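Local coordinates for uncharacterized GST-like proteinprotein (Pseudomonas syringae pv. tomato, PDB 3IC8), which is of unknown function but resembles glutathione S-transferases, with a thioredoxin-like N-terminal domain and a helical C-terminal domain, at residues G23-N28 / R71-E76. Numbering follows the deposited sequence.
Sequences GFKGVN and RRLEQE
Lys-25, on the last turn of helix 16-25, faces Leu-73 and Glu-74 near the C-terminal end of helix 66-76; the backbones come nearest at Lys-25 and Leu-73, whose CA atoms are 7.7 Å apart. Gly-26 ends the first helix in a Schellman motif, with a positive phi that glycine adopts readily, before strand 28-33.

Lysine suits this place because its long aliphatic chain reaches from one helix to the other and still ends in a charge. Bent at chi2 (-60°) and then extended, the chain carries CE to 3.9 Å from the backbone O of Leu-73, and the same CE lies 4.3 Å from CB of Leu-73, which is fittingly apolar where it is buried beside the lysine's aliphatic part. NZ forms a salt bridge with OE2 of Glu-74 at 3.2 Å, meeting the carboxylate from 38° above its plane, and the two side chains cross at about a right angle. Although the CB of Glu-74 points away, its bend at chi2 (101°) brings the carboxylate back to the ammonium.

NZ also donates to the carbonyls of Lys-77 and Pro-80. Glutamate's two acceptor oxygens serve three donors at once: OE2 also accepts a hydrogen bond from the N-H of Phe-82, and OE1 one from that of Tyr-83. The charge of the buried lysine is thus probably offset by one carboxylate and two carbonyls, a network tying both helix ends to the segment following helix 66-76.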
ATOM      1  N   GLY A  23       4.781   6.011  17.547  1.00 20.89           N
ATOM      2  CA  GLY A  23       4.797   4.975  16.550  1.00 21.27           C
ATOM      3  C   GLY A  23       6.150   4.522  16.068  1.00 22.04           C
ATOM      4  O   GLY A  23       6.374   3.363  15.884  1.00 21.86           O
ATOM      5  N   PHE A  24       7.039   5.466  15.849  1.00 22.02           N
ATOM      6  CA  PHE A  24       8.370   5.214  15.385  1.00 22.22           C
ATOM      7  C   PHE A  24       9.124   4.399  16.415  1.00 22.32           C
ATOM      8  O   PHE A  24       9.822   3.498  16.093  1.00 21.66           O
ATOM      9  CB  PHE A  24       9.011   6.568  15.102  1.00 22.50           C
ATOM     10  CG  PHE A  24      10.439   6.520  14.727  1.00 22.48           C
ATOM     11  CD1 PHE A  24      10.834   6.097  13.496  1.00 20.92           C
ATOM     12  CD2 PHE A  24      11.376   6.947  15.588  1.00 21.75           C
ATOM     13  CE1 PHE A  24      12.097   6.085  13.172  1.00 19.43           C
ATOM     14  CE2 PHE A  24      12.655   6.927  15.240  1.00 22.35           C
ATOM     15  CZ  PHE A  24      13.010   6.504  14.036  1.00 22.57           C
ATOM     16  N   LYS A  25       8.935   4.729  17.665  1.00 22.93           N
ATOM     17  CA  LYS A  25       9.504   3.993  18.765  1.00 24.07           C
ATOM     18  C   LYS A  25       8.932   2.590  19.029  1.00 25.10           C
ATOM     19  O   LYS A  25       9.562   1.802  19.664  1.00 25.56           O
ATOM     20  CB  LYS A  25       9.499   4.828  20.028  1.00 24.01           C
ATOM     21  CG  LYS A  25      10.515   5.908  20.046  1.00 23.49           C
ATOM     22  CD  LYS A  25      11.896   5.402  19.929  1.00 22.51           C
ATOM     23  CE  LYS A  25      12.853   6.522  20.163  1.00 24.03           C
ATOM     24  NZ  LYS A  25      14.239   6.191  19.907  1.00 19.71           N
ATOM     25  N   GLY A  26       7.753   2.281  18.527  1.00 25.50           N
ATOM     26  CA  GLY A  26       7.130   1.006  18.786  1.00 27.12           C
ATOM     27  C   GLY A  26       6.849   0.654  20.229  1.00 28.07           C
ATOM     28  O   GLY A  26       7.031  -0.462  20.647  1.00 28.42           O
ATOM     29  N   VAL A  27       6.386   1.626  20.981  1.00 28.60           N
ATOM     30  CA  VAL A  27       6.227   1.507  22.393  1.00 28.77           C
ATOM     31  C   VAL A  27       4.762   1.446  22.678  1.00 29.12           C
ATOM     32  O   VAL A  27       3.979   1.846  21.889  1.00 29.58           O
ATOM     33  CB  VAL A  27       6.786   2.725  23.094  1.00 29.41           C
ATOM     34  CG1 VAL A  27       8.225   2.551  23.373  1.00 28.02           C
ATOM     35  CG2 VAL A  27       6.562   3.939  22.268  1.00 28.65           C
ATOM     36  N   ASN A  28       4.409   0.924  23.824  1.00 28.81           N
ATOM     37  CA  ASN A  28       3.045   0.869  24.226  1.00 28.84           C
ATOM     38  C   ASN A  28       2.834   1.990  25.196  1.00 28.39           C
ATOM     39  O   ASN A  28       3.645   2.222  26.040  1.00 28.53           O
ATOM     40  CB  ASN A  28       2.753  -0.470  24.863  1.00 29.15           C
ATOM     41  CG  ASN A  28       2.648  -1.573  23.861  1.00 30.95           C
ATOM     42  OD1 ASN A  28       1.605  -2.142  23.671  1.00 33.64           O
ATOM     43  ND2 ASN A  28       3.737  -1.881  23.214  1.00 33.02           N
ATOM     44  N   ARG A  71      13.846  13.225  23.391  1.00 24.80           N
ATOM     45  CA  ARG A  71      14.995  12.787  24.131  1.00 24.95           C
ATOM     46  C   ARG A  71      14.739  11.811  25.261  1.00 24.97           C
ATOM     47  O   ARG A  71      15.533  10.965  25.504  1.00 24.88           O
ATOM     48  CB  ARG A  71      15.820  13.974  24.570  1.00 25.08           C
ATOM     49  CG  ARG A  71      16.473  14.584  23.403  1.00 26.86           C
ATOM     50  CD  ARG A  71      17.179  15.838  23.681  1.00 28.30           C
ATOM     51  NE  ARG A  71      17.460  16.530  22.446  1.00 29.12           N
ATOM     52  CZ  ARG A  71      18.499  16.303  21.674  1.00 28.65           C
ATOM     53  NH1 ARG A  71      19.379  15.409  21.997  1.00 29.49           N
ATOM     54  NH2 ARG A  71      18.659  16.985  20.587  1.00 29.98           N
ATOM     55  N   ARG A  72      13.646  11.974  25.978  1.00 25.01           N
ATOM     56  CA  ARG A  72      13.217  11.030  26.973  1.00 25.41           C
ATOM     57  C   ARG A  72      12.868   9.712  26.359  1.00 25.19           C
ATOM     58  O   ARG A  72      13.141   8.700  26.915  1.00 25.57           O
ATOM     59  CB  ARG A  72      12.055  11.581  27.766  1.00 25.77           C
ATOM     60  CG  ARG A  72      11.571  10.693  28.840  1.00 27.19           C
ATOM     61  CD  ARG A  72      12.709  10.180  29.663  1.00 29.00           C
ATOM     62  NE  ARG A  72      12.304   9.260  30.708  1.00 27.84           N
ATOM     63  CZ  ARG A  72      12.329   7.947  30.601  1.00 30.02           C
ATOM     64  NH1 ARG A  72      12.724   7.376  29.500  1.00 30.81           N
ATOM     65  NH2 ARG A  72      11.958   7.199  31.600  1.00 29.87           N
ATOM     66  N   LEU A  73      12.252   9.741  25.199  1.00 24.98           N
ATOM     67  CA  LEU A  73      11.940   8.539  24.467  1.00 24.84           C
ATOM     68  C   LEU A  73      13.174   7.786  24.035  1.00 24.88           C
ATOM     69  O   LEU A  73      13.226   6.594  24.092  1.00 24.30           O
ATOM     70  CB  LEU A  73      11.106   8.870  23.251  1.00 24.25           C
ATOM     71  CG  LEU A  73       9.642   9.185  23.495  1.00 25.45           C
ATOM     72  CD1 LEU A  73       8.910   9.407  22.224  1.00 23.58           C
ATOM     73  CD2 LEU A  73       8.961   8.151  24.346  1.00 23.48           C
ATOM     74  N   GLU A  74      14.161   8.532  23.589  1.00 24.91           N
ATOM     75  CA  GLU A  74      15.405   8.010  23.123  1.00 25.26           C
ATOM     76  C   GLU A  74      16.093   7.282  24.246  1.00 25.80           C
ATOM     77  O   GLU A  74      16.733   6.297  24.031  1.00 26.17           O
ATOM     78  CB  GLU A  74      16.264   9.147  22.577  1.00 24.50           C
ATOM     79  CG  GLU A  74      17.519   8.717  21.917  1.00 24.84           C
ATOM     80  CD  GLU A  74      17.432   8.723  20.423  1.00 26.89           C
ATOM     81  OE1 GLU A  74      18.450   8.911  19.760  1.00 26.18           O
ATOM     82  OE2 GLU A  74      16.343   8.539  19.906  1.00 24.05           O
ATOM     83  N   GLN A  75      15.979   7.810  25.444  1.00 26.65           N
ATOM     84  CA  GLN A  75      16.443   7.139  26.622  1.00 28.18           C
ATOM     85  C   GLN A  75      15.667   5.854  26.915  1.00 28.42           C
ATOM     86  O   GLN A  75      16.253   4.846  27.225  1.00 29.47           O
ATOM     87  CB  GLN A  75      16.412   8.099  27.807  1.00 28.33           C
ATOM     88  CG  GLN A  75      16.493   7.467  29.161  1.00 29.40           C
ATOM     89  CD  GLN A  75      16.270   8.450  30.273  1.00 31.16           C
ATOM     90  OE1 GLN A  75      15.904   8.083  31.368  1.00 30.37           O
ATOM     91  NE2 GLN A  75      16.492   9.708  29.991  1.00 31.95           N
ATOM     92  N   GLU A  76      14.351   5.888  26.812  1.00 28.77           N
ATOM     93  CA  GLU A  76      13.571   4.687  27.012  1.00 28.52           C
ATOM     94  C   GLU A  76      13.784   3.599  25.994  1.00 28.17           C
ATOM     95  O   GLU A  76      13.994   2.488  26.358  1.00 28.27           O
ATOM     96  CB  GLU A  76      12.099   5.028  27.090  1.00 28.63           C
ATOM     97  CG  GLU A  76      11.208   3.917  27.573  1.00 30.23           C
ATOM     98  CD  GLU A  76      11.199   3.764  29.060  1.00 31.92           C
ATOM     99  OE1 GLU A  76      10.404   2.985  29.563  1.00 34.62           O
ATOM    100  OE2 GLU A  76      11.985   4.397  29.746  1.00 33.39           O
TER